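Local atomic coordinates of putative hydrolase (Shewanella frigidimarina, PDB entry 3LHO), a protein that probably acts as an iron(II)-dependent dioxygenase of the 2-oxoadipate dioxygenase/decarboxylase family. Residues H41-T46 / A163-V168. Residues are numbered along the deposited sequence; the frame is centred on the assembly and turned at random.
With NI (nickel (II) ion), chain B; PEG (di(hydroxyethyl)ether), chain K.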
loop_
_atom_site.group_PDB
_atom_site.type_symbol
_atom_site.label_atom_id
_atom_site.label_comp_id
_atom_site.label_asym_id
_atom_site.label_seq_id
_atom_site.Cartn_x
_atom_site.Cartn_y
_atom_site.Cartn_z
ATOM N N HIS A 41 6.609 -5.157 4.036
ATOM C CA HIS A 41 5.175 -5.216 3.770
ATOM C C HIS A 41 4.791 -4.621 2.452
ATOM O O HIS A 41 5.619 -3.933 1.807
ATOM C CB HIS A 41 4.335 -4.582 4.930
ATOM C CG HIS A 41 4.455 -3.090 5.092
ATOM N ND1 HIS A 41 5.398 -2.504 5.922
ATOM C CD2 HIS A 41 3.674 -2.070 4.628
ATOM C CE1 HIS A 41 5.222 -1.195 5.922
ATOM N NE2 HIS A 41 4.174 -0.911 5.163
ATOM N N ILE A 42 3.563 -4.966 2.031
ATOM C CA ILE A 42 2.769 -4.231 1.052
ATOM C C ILE A 42 1.498 -3.694 1.740
ATOM O O ILE A 42 1.102 -4.135 2.855
ATOM C CB ILE A 42 2.441 -5.078 -0.250
ATOM C CG1 ILE A 42 1.575 -6.296 0.091
ATOM C CG2 ILE A 42 3.730 -5.531 -0.952
ATOM C CD1 ILE A 42 0.325 -6.414 -0.622
ATOM N N ALA A 43 0.916 -2.665 1.129
ATOM C CA ALA A 43 -0.308 -2.044 1.654
ATOM C C ALA A 43 -1.334 -1.982 0.544
ATOM O O ALA A 43 -1.004 -1.506 -0.570
ATOM C CB ALA A 43 -0.021 -0.621 2.170
ATOM N N LEU A 44 -2.553 -2.432 0.835
ATOM C CA LEU A 44 -3.689 -2.355 -0.083
ATOM C C LEU A 44 -4.840 -1.613 0.573
ATOM O O LEU A 44 -4.908 -1.557 1.807
ATOM C CB LEU A 44 -4.129 -3.771 -0.493
ATOM C CG LEU A 44 -3.103 -4.717 -1.075
ATOM C CD1 LEU A 44 -3.750 -6.135 -1.218
ATOM C CD2 LEU A 44 -2.587 -4.251 -2.461
ATOM N N ARG A 45 -5.738 -1.054 -0.240
ATOM C CA ARG A 45 -6.824 -0.197 0.256
ATOM C C ARG A 45 -8.136 -0.614 -0.370
ATOM O O ARG A 45 -8.151 -1.072 -1.483
ATOM C CB ARG A 45 -6.573 1.220 -0.207
ATOM C CG ARG A 45 -5.320 1.837 0.404
ATOM C CD ARG A 45 -5.166 3.237 -0.074
ATOM N NE ARG A 45 -4.208 3.955 0.753
ATOM C CZ ARG A 45 -3.940 5.255 0.685
ATOM N NH1 ARG A 45 -4.546 6.027 -0.198
ATOM N NH2 ARG A 45 -3.052 5.787 1.524
ATOM N N THR A 46 -9.248 -0.384 0.308
ATOM C CA THR A 46 -10.566 -0.628 -0.305
ATOM C C THR A 46 -11.611 0.101 0.525
ATOM O O THR A 46 -11.238 0.923 1.397
ATOM C CB THR A 46 -10.888 -2.127 -0.427
ATOM O OG1 THR A 46 -12.044 -2.309 -1.279
ATOM C CG2 THR A 46 -11.125 -2.758 0.932
ATOM N N ALA A 163 -1.298 -1.959 -5.794
ATOM C CA ALA A 163 -0.565 -1.753 -4.483
ATOM C C ALA A 163 -0.445 -0.276 -4.213
ATOM O O ALA A 163 -0.126 0.496 -5.112
ATOM C CB ALA A 163 0.844 -2.409 -4.504
ATOM N N ASN A 164 -0.730 0.144 -2.976
ATOM C CA ASN A 164 -0.483 1.516 -2.590
ATOM C C ASN A 164 0.999 1.750 -2.343
ATOM O O ASN A 164 1.527 2.788 -2.725
ATOM C CB ASN A 164 -1.272 1.901 -1.340
ATOM C CG ASN A 164 -0.968 3.349 -0.852
ATOM O OD1 ASN A 164 -0.161 3.543 0.044
ATOM N ND2 ASN A 164 -1.607 4.354 -1.463
ATOM N N HIS A 165 1.662 0.781 -1.708
ATOM C CA HIS A 165 3.146 0.802 -1.618
ATOM C C HIS A 165 3.728 -0.551 -1.276
ATOM O O HIS A 165 3.036 -1.419 -0.727
ATOM C CB HIS A 165 3.658 1.882 -0.633
ATOM C CG HIS A 165 3.193 1.722 0.779
ATOM N ND1 HIS A 165 2.035 2.296 1.261
ATOM C CD2 HIS A 165 3.797 1.149 1.851
ATOM C CE1 HIS A 165 1.909 2.029 2.545
ATOM N NE2 HIS A 165 2.962 1.316 2.933
ATOM N N PHE A 166 4.990 -0.733 -1.675
ATOM C CA PHE A 166 5.887 -1.732 -1.098
ATOM C C PHE A 166 6.816 -1.054 -0.112
ATOM O O PHE A 166 7.180 0.111 -0.314
ATOM C CB PHE A 166 6.733 -2.338 -2.174
ATOM C CG PHE A 166 6.020 -3.362 -2.952
ATOM C CD1 PHE A 166 4.982 -2.999 -3.797
ATOM C CD2 PHE A 166 6.399 -4.705 -2.865
ATOM C CE1 PHE A 166 4.318 -3.970 -4.551
ATOM C CE2 PHE A 166 5.753 -5.666 -3.660
ATOM C CZ PHE A 166 4.687 -5.299 -4.437
ATOM N N THR A 167 7.212 -1.801 0.920
ATOM C CA THR A 167 8.140 -1.338 1.927
ATOM C C THR A 167 9.320 -2.286 2.107
ATOM O O THR A 167 9.124 -3.461 2.443
ATOM C CB THR A 167 7.442 -1.172 3.276
ATOM O OG1 THR A 167 6.345 -0.257 3.131
ATOM C CG2 THR A 167 8.466 -0.633 4.318
ATOM N N VAL A 168 10.528 -1.769 1.867
ATOM C CA VAL A 168 11.770 -2.491 2.057
ATOM C C VAL A 168 12.068 -2.762 3.505
ATOM O O VAL A 168 11.876 -1.886 4.352
ATOM C CB VAL A 168 12.944 -1.728 1.400
ATOM C CG1 VAL A 168 14.270 -2.435 1.661
ATOM C CG2 VAL A 168 12.665 -1.604 -0.132
HETATM NI NI NI B . 3.483 1.099 4.982
HETATM C C1 PEG K . -3.308 4.474 7.813
HETATM O O1 PEG K . -2.397 4.139 8.854
HETATM C C2 PEG K . -2.605 4.165 6.505
HETATM O O2 PEG K . -3.374 4.637 5.399
HETATM C C3 PEG K . -3.471 3.661 4.359
HETATM C C4 PEG K . -2.086 3.194 3.889
HETATM O O4 PEG K . -2.237 2.556 2.626
HETATM O O HOH W 1 2.783 3.333 5.579
HETATM O O HOH W 2 3.584 1.311 7.004
HETATM O O HOH W 3 1.400 0.723 5.867
#
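The metal site of the protein is built on this pair of neighbouring antiparallel strands, with His41 NE2 and His165 NE2 each bound to the nickel ion at 2.1 Å. The two rings meet rim to rim, their planes 78° apart, and three waters and Glu235 complete the coordination. Both imidazoles leave the sheet on the same face, CG lying between the backbone N and the carbonyl carbon in each, which brings both NE2 atoms to one ion. Thr167 CB sits over the His41 ring in a CH-pi contact, while its OG1 hydrogen-bonds to the metal ligand Glu235. Ala43 CB lies over one face of the His165 ring, 3.6 Å from its centroid, a second CH-pi contact. In the ring plane of His165, ND1 donates to a lone pair of Asn164 OD1 at 2.8 Å, which, with the metal bond at NE2, helps fix the ring's rotation; Asn164 thus acts as a second-shell residue. A His-His-Glu metal site on a beta-sheet suits the glyoxalase clan, and the native cofactor is probably iron(II). Backbone hydrogen bonds from Thr167 N to His41 O (2.8 Å) and from Ala43 N to His165 O set the antiparallel register. On the other face Ile42 CG2 lies over the Phe166 ring, 3.4 Å from its centroid, where helix 6-20 covers the sheet through Leu13. Farther along, the Arg45 guanidinium stacks on the Asn164 amide, planes 14° apart, Asn164 ND2 lying over the centre of the guanidinium, and Arg45 NE donates to O4 of a bound di(hydroxyethyl)ether at 3.1 Å. Replacing Arg45 by an alanine would probably leave the ether O4 without its NE-H donor and that amide face less covered.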